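Side-chain contacts in alginate lyase, family PL7 (Zobellia galactanivorans, PDB 4BE3), which probably cleaves alginate, the acidic polysaccharide of brown algae, as an exolytic polysaccharide lyase of family PL7: residues 11-16 against 303-308; 108-113 against 189-194; 122-127 against 161-166; 232-237 against 272-277. All coordinates share one frame; numbering follows the deposited sequence. Where two conformers were deposited one is given.

Contact 1. Residues 11-16 against 303-308; sequences MDEWKI and ATLGSG
Leu305 packs its branched end against the indole of Trp14, the main apolar touch between residues 11-16 and 303-308. The two side chains come from opposite directions. CD1 of Leu305 lies above the indole plane but displaced toward the rim, 3.4 Å from Trp14 CE2. Its CG and CD2 continue the contact along the six-membered ring, with Leu305 CG 3.5 Å from Trp14 CZ2. Turning CG of Trp14 anti to its own carbonyl carbon (chi1 -59°) directs the indole toward the strand 303-306. Phe256 of strand 254-258 touches both side chains, so the pair belongs to a larger hydrophobic cluster.

Glu13 adds a mixed contact: its extended chain slides past Leu305 and brings OE1 to 3.7 Å from Leu305 CD1.

The polar links run through water. One molecule sits in the indole plane at the edge, accepting from Trp14 NE1 at 2.7 Å and donating to Ala303 O at 2.8 Å. A second donates to Glu13 OE1 at 2.6 Å and makes only a weak bond to Leu305 O. Gln10 OE1 takes the backbone N-H of Leu305.

With no direct hydrogen bond between the segments, the start of strand 14-17, in one sheet, meets strand 295-306 of the other through leucine-to-indole apolar packing, while the buried indole N-H is satisfied by a water shared with a strand carbonyl.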
loop_
_atom_site.group_PDB
_atom_site.type_symbol
_atom_site.label_atom_id
_atom_site.label_comp_id
_atom_site.label_asym_id
_atom_site.label_seq_id
_atom_site.Cartn_x
_atom_site.Cartn_y
_atom_site.Cartn_z
ATOM N N MET A 11 13.749 6.514 6.122
ATOM C CA MET A 11 13.373 7.880 6.417
ATOM C C MET A 11 12.693 8.530 5.238
ATOM O O MET A 11 11.774 9.403 5.439
ATOM C CB MET A 11 14.553 8.624 7.003
ATOM C CG MET A 11 14.192 9.981 7.335
ATOM S SD MET A 11 14.089 10.067 9.115
ATOM C CE MET A 11 12.655 9.409 9.519
ATOM N N ASP A 12 12.993 8.036 3.994
ATOM C CA ASP A 12 12.378 8.719 2.863
ATOM C C ASP A 12 10.931 8.291 2.682
ATOM O O ASP A 12 10.276 8.782 1.844
ATOM C CB ASP A 12 13.145 8.389 1.540
ATOM C CG ASP A 12 13.113 6.904 1.190
ATOM O OD1 ASP A 12 12.667 5.974 1.859
ATOM O OD2 ASP A 12 13.613 6.605 0.128
ATOM N N GLU A 13 10.412 7.393 3.497
ATOM C CA GLU A 13 8.985 6.979 3.483
ATOM C C GLU A 13 8.093 7.827 4.429
ATOM O O GLU A 13 6.884 7.636 4.437
ATOM C CB GLU A 13 8.937 5.480 3.960
ATOM C CG GLU A 13 9.551 4.641 2.836
ATOM C CD GLU A 13 9.422 3.152 3.146
ATOM O OE1 GLU A 13 8.370 2.637 3.781
ATOM O OE2 GLU A 13 10.383 2.383 2.804
ATOM N N TRP A 14 8.732 8.747 5.110
ATOM C CA TRP A 14 8.022 9.651 6.048
ATOM C C TRP A 14 8.119 11.117 5.719
ATOM O O TRP A 14 9.213 11.532 5.208
ATOM C CB TRP A 14 8.643 9.523 7.423
ATOM C CG TRP A 14 8.591 8.108 8.004
ATOM C CD1 TRP A 14 9.638 7.198 8.070
ATOM C CD2 TRP A 14 7.504 7.525 8.828
ATOM N NE1 TRP A 14 9.278 6.097 8.797
ATOM C CE2 TRP A 14 7.957 6.236 9.254
ATOM C CE3 TRP A 14 6.206 7.959 9.183
ATOM C CZ2 TRP A 14 7.199 5.389 10.151
ATOM C CZ3 TRP A 14 5.421 7.096 10.007
ATOM C CH2 TRP A 14 5.914 5.833 10.461
ATOM N N LYS A 15 7.091 11.955 6.055
ATOM C CA LYS A 15 7.216 13.399 6.052
ATOM C C LYS A 15 7.112 13.786 7.556
ATOM O O LYS A 15 6.805 12.863 8.421
ATOM C CB LYS A 15 6.078 14.041 5.309
ATOM C CG LYS A 15 4.711 13.742 5.924
ATOM C CD LYS A 15 3.565 14.231 5.064
ATOM C CE LYS A 15 3.421 13.325 3.822
ATOM N NZ LYS A 15 2.032 13.597 3.289
ATOM N N ILE A 16 7.402 15.029 7.868
ATOM C CA ILE A 16 7.296 15.424 9.302
ATOM C C ILE A 16 6.517 16.721 9.434
ATOM O O ILE A 16 6.526 17.578 8.487
ATOM C CB ILE A 16 8.745 15.489 9.963
ATOM C CG1 ILE A 16 8.704 15.404 11.551
ATOM C CG2 ILE A 16 9.451 16.804 9.593
ATOM C CD1 ILE A 16 10.025 15.118 12.196
ATOM N N ALA A 303 12.352 2.402 14.079
ATOM C CA ALA A 303 10.995 2.759 13.544
ATOM C C ALA A 303 11.025 2.066 12.164
ATOM O O ALA A 303 11.779 2.509 11.249
ATOM C CB ALA A 303 10.864 4.249 13.399
ATOM N N THR A 304 10.232 1.031 11.978
ATOM C CA THR A 304 10.231 0.273 10.704
ATOM C C THR A 304 8.840 0.158 10.198
ATOM O O THR A 304 7.985 -0.359 10.950
ATOM C CB THR A 304 10.793 -1.147 11.016
ATOM O OG1 THR A 304 12.122 -0.861 11.507
ATOM C CG2 THR A 304 10.974 -2.050 9.748
ATOM N N LEU A 305 8.653 0.383 8.891
ATOM C CA LEU A 305 7.378 0.119 8.210
ATOM C C LEU A 305 7.467 -1.161 7.457
ATOM O O LEU A 305 8.534 -1.417 6.836
ATOM C CB LEU A 305 7.069 1.294 7.253
ATOM C CG LEU A 305 6.918 2.635 7.975
ATOM C CD1 LEU A 305 7.028 3.832 7.043
ATOM C CD2 LEU A 305 5.383 2.605 8.563
ATOM N N GLY A 306 6.421 -1.951 7.420
ATOM C CA GLY A 306 6.410 -3.170 6.494
ATOM C C GLY A 306 4.961 -3.548 6.201
ATOM O O GLY A 306 4.001 -2.772 6.423
ATOM N N SER A 307 4.829 -4.717 5.578
ATOM C CA SER A 307 3.534 -5.091 5.175
ATOM C C SER A 307 2.894 -5.807 6.422
ATOM O O SER A 307 3.542 -6.414 7.237
ATOM C CB SER A 307 3.702 -5.812 3.771
ATOM O OG SER A 307 4.169 -6.925 4.240
ATOM N N GLY A 308 1.564 -5.727 6.467
ATOM C CA GLY A 308 0.771 -6.505 7.407
ATOM C C GLY A 308 1.060 -8.019 7.233
ATOM O O GLY A 308 1.356 -8.504 6.076
HETATM O O HOH W 1 7.871 0.048 3.765
HETATM O O HOH W 2 10.310 3.605 9.117
#

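Contact 2. Residues 108-113 against 189-194; sequences GQIHSD and YEINVY. With SRT (S,R meso-tartaric acid), chain C.
Gly108 and Tyr189 mark the closest backbone approach of two strands that run in nearly the same direction, 21° apart, with axes 9.0 Å from each other at their closest. That spacing is too wide for backbone pairing: strands 104-112 and 187-194 belong to different sheets and meet through side chains. Ile110 is the central one. Ile110 CD1 reaches between two branches of the facing strand, 3.7 Å from Ile191 CG2, past which it slides, and 3.7 Å from Val193 CG2, which it meets tip to tip. Holding CG1 of Ile110 anti to the carbonyl carbon (chi1 -67°) is what sends CD1 to this spot.

At the other end Tyr189 lays its hydroxyl against bare backbone, OH being 3.2 Å from Gly108 CA. No side chain of Gly108 intervenes, and the hydroxyl is hydrogen-bonded to the carbonyl of Val107.

His111, the next residue after Ile110, projects from the other side of the sheet. A carboxylate of the bound meso-tartaric acid lies over one face of its imidazole, O11 being 3.5 Å above the ring plane and over its centre. His111 ND1 is hydrogen-bonded to Glu119, which helps to fix the ring rotation, while Tyr255 and Lys257 bind the same ligand.

Aliphatic packing between sheets, with a ligand pocket on the concave face of one, turned away from the other, is the build of the PL7 beta-jelly roll.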
loop_
_atom_site.group_PDB
_atom_site.type_symbol
_atom_site.label_atom_id
_atom_site.label_comp_id
_atom_site.label_asym_id
_atom_site.label_seq_id
_atom_site.Cartn_x
_atom_site.Cartn_y
_atom_site.Cartn_z
ATOM N N GLY A 108 2.615 6.645 18.729
ATOM C CA GLY A 108 2.312 5.965 17.403
ATOM C C GLY A 108 0.849 5.986 17.112
ATOM O O GLY A 108 0.019 6.047 18.084
ATOM N N GLN A 109 0.430 6.066 15.831
ATOM C CA GLN A 109 -0.963 6.089 15.568
ATOM C C GLN A 109 -1.201 5.517 14.165
ATOM O O GLN A 109 -0.226 5.418 13.377
ATOM C CB GLN A 109 -1.519 7.511 15.438
ATOM C CG GLN A 109 -0.787 8.631 15.890
ATOM C CD GLN A 109 -1.480 9.977 15.580
ATOM O OE1 GLN A 109 -0.870 11.009 15.732
ATOM N NE2 GLN A 109 -2.702 9.938 15.115
ATOM N N ILE A 110 -2.471 5.158 13.931
ATOM C CA ILE A 110 -2.971 5.062 12.526
ATOM C C ILE A 110 -3.909 6.287 12.455
ATOM O O ILE A 110 -4.798 6.436 13.336
ATOM C CB ILE A 110 -3.773 3.782 12.292
ATOM C CG1 ILE A 110 -2.730 2.617 12.418
ATOM C CG2 ILE A 110 -4.483 3.917 10.880
ATOM C CD1 ILE A 110 -3.441 1.287 12.389
ATOM N N HIS A 111 -3.733 7.139 11.405
ATOM C CA HIS A 111 -4.630 8.269 11.244
ATOM C C HIS A 111 -5.335 8.163 9.919
ATOM O O HIS A 111 -4.687 7.828 8.895
ATOM C CB HIS A 111 -3.707 9.478 11.289
ATOM C CG HIS A 111 -4.406 10.774 11.070
ATOM N ND1 HIS A 111 -5.139 11.343 12.028
ATOM C CD2 HIS A 111 -4.528 11.563 9.944
ATOM C CE1 HIS A 111 -5.741 12.500 11.532
ATOM N NE2 HIS A 111 -5.342 12.641 10.270
ATOM N N SER A 112 -6.638 8.460 9.898
ATOM C CA SER A 112 -7.376 8.305 8.621
ATOM C C SER A 112 -7.073 9.623 7.819
ATOM O O SER A 112 -7.040 10.787 8.331
ATOM C CB SER A 112 -8.886 7.997 8.987
ATOM O OG SER A 112 -9.542 8.407 7.712
ATOM N N ASP A 113 -6.940 9.480 6.468
ATOM C CA ASP A 113 -6.616 10.637 5.610
ATOM C C ASP A 113 -7.931 11.246 5.064
ATOM O O ASP A 113 -7.877 12.245 4.326
ATOM C CB ASP A 113 -5.736 10.173 4.424
ATOM C CG ASP A 113 -5.201 11.380 3.639
ATOM O OD1 ASP A 113 -4.677 12.295 4.299
ATOM O OD2 ASP A 113 -5.325 11.395 2.398
ATOM N N TYR A 189 6.440 -1.349 20.512
ATOM C CA TYR A 189 5.124 -1.650 20.095
ATOM C C TYR A 189 5.226 -2.134 18.629
ATOM O O TYR A 189 6.197 -1.799 17.872
ATOM C CB TYR A 189 4.155 -0.458 20.252
ATOM C CG TYR A 189 4.468 0.741 19.456
ATOM C CD1 TYR A 189 4.128 0.755 18.036
ATOM C CD2 TYR A 189 4.855 1.923 20.053
ATOM C CE1 TYR A 189 4.323 1.923 17.235
ATOM C CE2 TYR A 189 5.075 3.137 19.261
ATOM C CZ TYR A 189 4.800 3.081 17.838
ATOM O OH TYR A 189 4.969 4.283 17.164
ATOM N N GLU A 190 4.249 -2.911 18.291
ATOM C CA GLU A 190 3.997 -3.225 16.871
ATOM C C GLU A 190 2.560 -3.072 16.593
ATOM O O GLU A 190 1.703 -3.625 17.358
ATOM C CB GLU A 190 4.393 -4.716 16.653
ATOM C CG GLU A 190 4.139 -5.176 15.163
ATOM C CD GLU A 190 4.553 -6.631 14.968
ATOM O OE1 GLU A 190 5.729 -6.950 14.884
ATOM O OE2 GLU A 190 3.642 -7.513 15.074
ATOM N N ILE A 191 2.227 -2.356 15.500
ATOM C CA ILE A 191 0.849 -2.278 15.066
ATOM C C ILE A 191 0.859 -3.054 13.683
ATOM O O ILE A 191 1.479 -2.555 12.748
ATOM C CB ILE A 191 0.437 -0.878 14.742
ATOM C CG1 ILE A 191 0.675 0.011 16.055
ATOM C CG2 ILE A 191 -1.100 -0.839 14.237
ATOM C CD1 ILE A 191 0.466 1.532 15.732
ATOM N N ASN A 192 0.217 -4.216 13.690
ATOM C CA ASN A 192 0.195 -5.088 12.456
ATOM C C ASN A 192 -1.201 -5.198 11.944
ATOM O O ASN A 192 -2.075 -5.878 12.567
ATOM C CB ASN A 192 0.763 -6.445 12.936
ATOM C CG ASN A 192 0.632 -7.503 11.818
ATOM O OD1 ASN A 192 0.580 -7.091 10.647
ATOM N ND2 ASN A 192 0.487 -8.782 12.151
ATOM N N VAL A 193 -1.524 -4.504 10.850
ATOM C CA VAL A 193 -2.906 -4.573 10.330
ATOM C C VAL A 193 -2.836 -5.539 9.146
ATOM O O VAL A 193 -2.095 -5.264 8.206
ATOM C CB VAL A 193 -3.431 -3.203 9.833
ATOM C CG1 VAL A 193 -4.838 -3.367 9.250
ATOM C CG2 VAL A 193 -3.475 -2.223 11.130
ATOM N N TYR A 194 -3.497 -6.647 9.287
ATOM C CA TYR A 194 -3.518 -7.689 8.230
ATOM C C TYR A 194 -4.929 -8.031 7.870
ATOM O O TYR A 194 -5.716 -8.478 8.742
ATOM C CB TYR A 194 -2.755 -8.897 8.793
ATOM C CG TYR A 194 -2.686 -9.997 7.752
ATOM C CD1 TYR A 194 -1.919 -9.804 6.614
ATOM C CD2 TYR A 194 -3.416 -11.162 7.922
ATOM C CE1 TYR A 194 -1.850 -10.846 5.641
ATOM C CE2 TYR A 194 -3.371 -12.200 6.955
ATOM C CZ TYR A 194 -2.583 -12.004 5.860
ATOM O OH TYR A 194 -2.526 -13.004 4.919
HETATM O O1 SRT C . -3.689 15.310 11.628
HETATM O O11 SRT C . -2.232 13.546 11.920
HETATM C C1 SRT C . -2.667 14.600 11.414
HETATM C C2 SRT C . -1.582 15.014 10.480
HETATM O O2 SRT C . -1.059 14.036 9.554
HETATM C C3 SRT C . -1.223 16.477 10.432
HETATM O O3 SRT C . -0.370 16.308 11.483
HETATM C C4 SRT C . -0.646 17.032 9.208
HETATM O O4 SRT C . 0.547 17.305 9.123
HETATM O O41 SRT C . -1.325 17.090 8.184
#

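Contact 3. Residues 122-127 against 161-166; sequences KIFYKK and YDMSVV
Lys126 and the turn carrying Met163 and Val165 meet through a long lysine arm. From CB onward this chain is fully extended, CG being anti to the backbone N (chi1 175°), and its aliphatic part passes along Phe137 and Ser104 of the neighbouring strands. Its tip ends among carbonyls: Lys126 NZ stands 3.6 Å from both Met163 O and Val165 O, too far for hydrogen bonds. A water bridges the gap, accepting from Lys126 NZ at 2.9 Å and donating to Asp162 O and Val165 O. Ala100 O provides NZ with a direct hydrogen bond, so the buried ammonium has a carbonyl and a water as hydrogen-bond partners, with two more carbonyls nearby.

Beside this arm, Phe124 and Met163 cross obliquely. The methionine chain is extended too, which carries Met163 CE to 4.2 Å from Phe124 CE2. Met163 SD lies 5.3 Å from the centroid of the Phe124 ring, 31° off the normal, a Met-aromatic contact. Phe137 stacks on the same phenylalanine.

The turn itself is pinned by Asp162. Asp162 OD1 accepts from Ser164 N at 2.8 Å with the anti lone pair and from Ser164 OG at 2.5 Å with the syn one, a single oxygen gripped twice.

An Asx turn laid over a type I beta turn, Asp162 to Val165, covers the face of strand 121-126 that is turned away from the second sheet of the jelly roll.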
loop_
_atom_site.group_PDB
_atom_site.type_symbol
_atom_site.label_atom_id
_atom_site.label_comp_id
_atom_site.label_asym_id
_atom_site.label_seq_id
_atom_site.Cartn_x
_atom_site.Cartn_y
_atom_site.Cartn_z
ATOM N N LYS A 122 -4.315 5.302 18.768
ATOM C CA LYS A 122 -3.302 6.252 19.183
ATOM C C LYS A 122 -2.685 5.524 20.446
ATOM O O LYS A 122 -3.470 5.027 21.315
ATOM C CB LYS A 122 -3.889 7.577 19.707
ATOM C CG LYS A 122 -4.338 8.410 18.482
ATOM C CD LYS A 122 -4.731 9.870 18.964
ATOM C CE LYS A 122 -6.003 9.833 19.853
ATOM N NZ LYS A 122 -7.296 9.268 19.310
ATOM N N ILE A 123 -1.388 5.379 20.456
ATOM C CA ILE A 123 -0.703 4.736 21.650
ATOM C C ILE A 123 -0.171 5.934 22.449
ATOM O O ILE A 123 0.606 6.788 21.977
ATOM C CB ILE A 123 0.455 3.851 21.179
ATOM C CG1 ILE A 123 -0.139 2.718 20.278
ATOM C CG2 ILE A 123 1.239 3.319 22.350
ATOM C CD1 ILE A 123 1.082 1.905 19.605
ATOM N N PHE A 124 -0.512 5.883 23.774
ATOM C CA PHE A 124 -0.112 6.984 24.689
ATOM C C PHE A 124 0.878 6.480 25.731
ATOM O O PHE A 124 0.786 5.313 26.166
ATOM C CB PHE A 124 -1.373 7.341 25.525
ATOM C CG PHE A 124 -2.441 8.100 24.788
ATOM C CD1 PHE A 124 -3.313 7.479 23.838
ATOM C CD2 PHE A 124 -2.629 9.488 25.151
ATOM C CE1 PHE A 124 -4.343 8.202 23.216
ATOM C CE2 PHE A 124 -3.715 10.152 24.552
ATOM C CZ PHE A 124 -4.519 9.576 23.601
ATOM N N TYR A 125 1.661 7.438 26.240
ATOM C CA TYR A 125 2.429 7.203 27.490
ATOM C C TYR A 125 1.944 8.422 28.337
ATOM O O TYR A 125 1.981 9.564 27.876
ATOM C CB TYR A 125 3.948 7.279 27.211
ATOM C CG TYR A 125 4.708 7.317 28.540
ATOM C CD1 TYR A 125 4.917 8.516 29.250
ATOM C CD2 TYR A 125 5.167 6.118 29.085
ATOM C CE1 TYR A 125 5.609 8.481 30.449
ATOM C CE2 TYR A 125 5.931 6.067 30.273
ATOM C CZ TYR A 125 6.069 7.269 30.943
ATOM O OH TYR A 125 6.722 7.223 32.190
ATOM N N LYS A 126 1.479 8.125 29.584
ATOM C CA LYS A 126 1.005 9.210 30.470
ATOM C C LYS A 126 1.671 9.027 31.868
ATOM O O LYS A 126 1.717 7.878 32.398
ATOM C CB LYS A 126 -0.478 9.037 30.562
ATOM C CG LYS A 126 -1.098 10.100 31.608
ATOM C CD LYS A 126 -2.623 9.933 31.510
ATOM C CE LYS A 126 -3.251 10.765 32.704
ATOM N NZ LYS A 126 -4.772 10.619 32.636
ATOM N N LYS A 127 2.170 10.132 32.438
ATOM C CA LYS A 127 2.818 9.947 33.766
ATOM C C LYS A 127 2.461 11.206 34.561
ATOM O O LYS A 127 2.740 12.305 34.171
ATOM C CB LYS A 127 4.352 9.761 33.638
ATOM C CG LYS A 127 4.968 9.434 35.050
ATOM C CD LYS A 127 6.480 9.503 35.044
ATOM C CE LYS A 127 6.980 10.918 35.031
ATOM N NZ LYS A 127 6.520 11.741 36.273
ATOM N N TYR A 161 -2.326 2.296 33.888
ATOM C CA TYR A 161 -3.718 2.688 33.796
ATOM C C TYR A 161 -4.125 2.968 32.327
ATOM O O TYR A 161 -3.273 3.093 31.437
ATOM C CB TYR A 161 -3.886 4.047 34.434
ATOM C CG TYR A 161 -3.567 3.997 35.956
ATOM C CD1 TYR A 161 -3.993 2.902 36.738
ATOM C CD2 TYR A 161 -2.844 5.038 36.510
ATOM C CE1 TYR A 161 -3.680 2.854 38.173
ATOM C CE2 TYR A 161 -2.610 5.046 37.932
ATOM C CZ TYR A 161 -3.086 3.948 38.675
ATOM O OH TYR A 161 -2.829 3.922 40.084
ATOM N N ASP A 162 -5.395 3.001 32.069
ATOM C CA ASP A 162 -5.855 3.578 30.753
ATOM C C ASP A 162 -6.156 5.117 30.952
ATOM O O ASP A 162 -5.884 5.659 32.042
ATOM C CB ASP A 162 -7.068 2.817 30.170
ATOM C CG ASP A 162 -8.274 2.903 31.045
ATOM O OD1 ASP A 162 -8.623 3.984 31.595
ATOM O OD2 ASP A 162 -8.895 1.834 31.202
ATOM N N MET A 163 -6.670 5.808 29.934
ATOM C CA MET A 163 -6.673 7.231 30.032
ATOM C C MET A 163 -7.707 7.675 31.084
ATOM O O MET A 163 -7.658 8.871 31.484
ATOM C CB MET A 163 -7.302 7.726 28.645
ATOM C CG MET A 163 -6.951 9.119 28.362
ATOM S SD MET A 163 -7.989 9.563 26.881
ATOM C CE MET A 163 -7.199 11.156 26.604
ATOM N N SER A 164 -8.599 6.767 31.476
ATOM C CA SER A 164 -9.766 7.194 32.311
ATOM C C SER A 164 -9.363 7.408 33.787
ATOM O O SER A 164 -10.155 7.911 34.582
ATOM C CB SER A 164 -10.952 6.157 32.279
ATOM O OG SER A 164 -10.556 4.946 32.914
ATOM N N VAL A 165 -8.169 6.971 34.158
ATOM C CA VAL A 165 -7.751 7.064 35.585
ATOM C C VAL A 165 -7.247 8.496 35.809
ATOM O O VAL A 165 -6.097 8.823 35.443
ATOM C CB VAL A 165 -6.681 6.028 35.943
ATOM C CG1 VAL A 165 -6.403 6.145 37.479
ATOM C CG2 VAL A 165 -7.289 4.609 35.764
ATOM N N VAL A 166 -8.084 9.351 36.349
ATOM C CA VAL A 166 -7.762 10.782 36.497
ATOM C C VAL A 166 -7.561 11.067 37.975
ATOM O O VAL A 166 -7.939 10.235 38.822
ATOM C CB VAL A 166 -8.874 11.661 35.879
ATOM C CG1 VAL A 166 -8.982 11.365 34.323
ATOM C CG2 VAL A 166 -10.273 11.303 36.492
HETATM O O HOH W 3 -4.714 7.823 33.365
#

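Contact 4. Residues 232-237 against 272-277; sequences KTLYAS and NLVWST
Val274 places its two methyls on two different aromatic rings, Tyr235 across the contact and its own neighbour Trp275. Val274 CG2 sits over one face of the phenol, offset toward the rim, 4.3 Å from the Tyr235 centroid and 23° off the normal, which makes a CH-pi contact; the valine crosses the tyrosine at about a right angle. Val274 CG1 lies 3.4 Å above the plane of the Trp275 indole, again toward the rim. This split follows from the torsion, CG1 being anti to the backbone N (chi1 176°) and CG2 beside it. Val274 CG2 also abuts the end of helix 229-234, where it is 3.5 Å from Leu234 O.

The polar ends of the two rings approach without bonding: Tyr235 OH and Trp275 NE1 are 3.7 Å apart. A water stands between them, accepting from Trp275 NE1 at 2.9 Å and linked to Tyr235 OH only weakly. The phenol has a firmer partner in the backbone N of Asp153.

Asn272 shapes the loop. Its OD1 accepts from Val274 N in the carbonyl plane and from Trp275 N well above that plane, 3.0 Å from Asn272 OD1 in each case: an Asx turn through Val274 N, extended to an Asx motif by Trp275 N.

Between the segments, then, dispersion and CH-pi forces do the joining, and the hydrogen bonds mainly fix the shape of the loop that presents Val274.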
loop_
_atom_site.group_PDB
_atom_site.type_symbol
_atom_site.label_atom_id
_atom_site.label_comp_id
_atom_site.label_asym_id
_atom_site.label_seq_id
_atom_site.Cartn_x
_atom_site.Cartn_y
_atom_site.Cartn_z
ATOM N N LYS A 232 -19.286 6.325 28.949
ATOM C CA LYS A 232 -20.411 7.066 29.685
ATOM C C LYS A 232 -19.765 7.824 30.805
ATOM O O LYS A 232 -20.162 9.007 31.111
ATOM C CB LYS A 232 -21.367 6.057 30.311
ATOM C CG LYS A 232 -21.785 5.083 29.225
ATOM C CD LYS A 232 -23.078 5.328 28.472
ATOM C CE LYS A 232 -23.912 4.027 28.609
ATOM N NZ LYS A 232 -25.414 4.216 28.427
ATOM N N THR A 233 -18.827 7.179 31.540
ATOM C CA THR A 233 -18.170 7.793 32.667
ATOM C C THR A 233 -17.201 8.928 32.221
ATOM O O THR A 233 -17.266 10.066 32.748
ATOM C CB THR A 233 -17.342 6.734 33.453
ATOM O OG1 THR A 233 -18.336 5.861 34.028
ATOM C CG2 THR A 233 -16.612 7.449 34.717
ATOM N N LEU A 234 -16.255 8.599 31.356
ATOM C CA LEU A 234 -15.197 9.625 31.138
ATOM C C LEU A 234 -15.797 10.842 30.335
ATOM O O LEU A 234 -15.332 11.981 30.550
ATOM C CB LEU A 234 -14.150 8.983 30.301
ATOM C CG LEU A 234 -12.855 9.841 30.120
ATOM C CD1 LEU A 234 -12.403 10.267 31.556
ATOM C CD2 LEU A 234 -11.824 8.960 29.469
ATOM N N TYR A 235 -16.805 10.606 29.475
ATOM C CA TYR A 235 -17.339 11.695 28.688
ATOM C C TYR A 235 -18.587 12.309 29.366
ATOM O O TYR A 235 -19.300 13.064 28.716
ATOM C CB TYR A 235 -17.716 11.239 27.285
ATOM C CG TYR A 235 -16.415 11.003 26.485
ATOM C CD1 TYR A 235 -15.687 9.776 26.587
ATOM C CD2 TYR A 235 -15.895 12.068 25.715
ATOM C CE1 TYR A 235 -14.488 9.625 25.821
ATOM C CE2 TYR A 235 -14.727 11.899 24.960
ATOM C CZ TYR A 235 -14.100 10.691 24.979
ATOM O OH TYR A 235 -12.931 10.545 24.280
ATOM N N ALA A 236 -18.858 11.974 30.670
ATOM C CA ALA A 236 -20.137 12.413 31.226
ATOM C C ALA A 236 -20.203 13.983 31.278
ATOM O O ALA A 236 -21.280 14.469 31.295
ATOM C CB ALA A 236 -20.261 11.899 32.647
ATOM N N SER A 237 -19.057 14.676 31.370
ATOM C CA SER A 237 -19.343 16.138 31.476
ATOM C C SER A 237 -19.301 16.791 30.098
ATOM O O SER A 237 -19.906 17.850 29.981
ATOM C CB SER A 237 -18.643 16.949 32.604
ATOM O OG SER A 237 -19.024 16.625 33.965
ATOM N N ASN A 272 -13.326 21.503 27.476
ATOM C CA ASN A 272 -13.430 20.091 27.098
ATOM C C ASN A 272 -12.661 19.333 28.229
ATOM O O ASN A 272 -11.430 19.310 28.239
ATOM C CB ASN A 272 -12.670 19.848 25.821
ATOM C CG ASN A 272 -12.854 18.444 25.334
ATOM O OD1 ASN A 272 -12.717 17.461 26.089
ATOM N ND2 ASN A 272 -13.081 18.315 24.030
ATOM N N LEU A 273 -13.412 18.831 29.178
ATOM C CA LEU A 273 -12.805 18.109 30.334
ATOM C C LEU A 273 -12.032 16.846 30.019
ATOM O O LEU A 273 -11.412 16.322 30.873
ATOM C CB LEU A 273 -13.851 17.764 31.465
ATOM C CG LEU A 273 -13.155 17.611 32.830
ATOM C CD1 LEU A 273 -12.648 18.940 33.328
ATOM C CD2 LEU A 273 -14.096 17.065 33.930
ATOM N N VAL A 274 -12.066 16.294 28.792
ATOM C CA VAL A 274 -11.304 15.095 28.465
ATOM C C VAL A 274 -9.983 15.421 27.778
ATOM O O VAL A 274 -8.938 14.788 28.057
ATOM C CB VAL A 274 -12.088 14.179 27.523
ATOM C CG1 VAL A 274 -11.279 12.903 27.054
ATOM C CG2 VAL A 274 -13.367 13.752 28.268
ATOM N N TRP A 275 -9.995 16.497 26.961
ATOM C CA TRP A 275 -8.787 16.793 26.113
ATOM C C TRP A 275 -8.167 18.178 26.324
ATOM O O TRP A 275 -7.083 18.372 25.798
ATOM C CB TRP A 275 -9.231 16.754 24.590
ATOM C CG TRP A 275 -9.714 15.397 24.215
ATOM C CD1 TRP A 275 -11.024 14.938 24.075
ATOM C CD2 TRP A 275 -8.864 14.229 23.872
ATOM N NE1 TRP A 275 -11.024 13.610 23.676
ATOM C CE2 TRP A 275 -9.771 13.137 23.590
ATOM C CE3 TRP A 275 -7.484 14.006 23.866
ATOM C CZ2 TRP A 275 -9.285 11.845 23.231
ATOM C CZ3 TRP A 275 -6.985 12.721 23.471
ATOM C CH2 TRP A 275 -7.856 11.679 23.158
ATOM N N SER A 276 -8.849 19.143 27.005
ATOM C CA SER A 276 -8.240 20.490 27.194
ATOM C C SER A 276 -7.629 20.497 28.585
ATOM O O SER A 276 -8.341 20.447 29.546
ATOM C CB SER A 276 -9.336 21.628 27.058
ATOM O OG SER A 276 -9.754 21.502 25.646
ATOM N N THR A 277 -6.285 20.498 28.618
ATOM C CA THR A 277 -5.600 20.135 29.841
ATOM C C THR A 277 -5.140 21.317 30.725
ATOM O O THR A 277 -4.687 21.091 31.825
ATOM C CB THR A 277 -4.366 19.322 29.470
ATOM O OG1 THR A 277 -3.627 20.014 28.419
ATOM C CG2 THR A 277 -4.823 18.011 28.792
HETATM O O HOH W 4 -13.090 12.789 21.803
#

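How the contacts relate
Contacts 2, 3 and 4 form a continuous chain of touches. A probable hydrogen bond between Gly108 O and Ile123 N, 2.8 Å apart, joins contacts 2 and 3 as neighbouring antiparallel strands, and Met163 CE packs 3.5 Å from Trp275 CZ3 to tie contact 3 to contact 4. Contact 1 meets contact 2 beyond the end of strand 295-306, where Gly308 CA lies 3.3 Å from Asn192 OD1, but its centre is about 33 Å from that of contact 4, across the chain's centre. The meso-tartaric acid pocket touches contact 2 through His111. The side chain of Trp14 in contact 1 is about 9 Å from the ligand; those of Phe124 and Trp275 are each about 13 Å away.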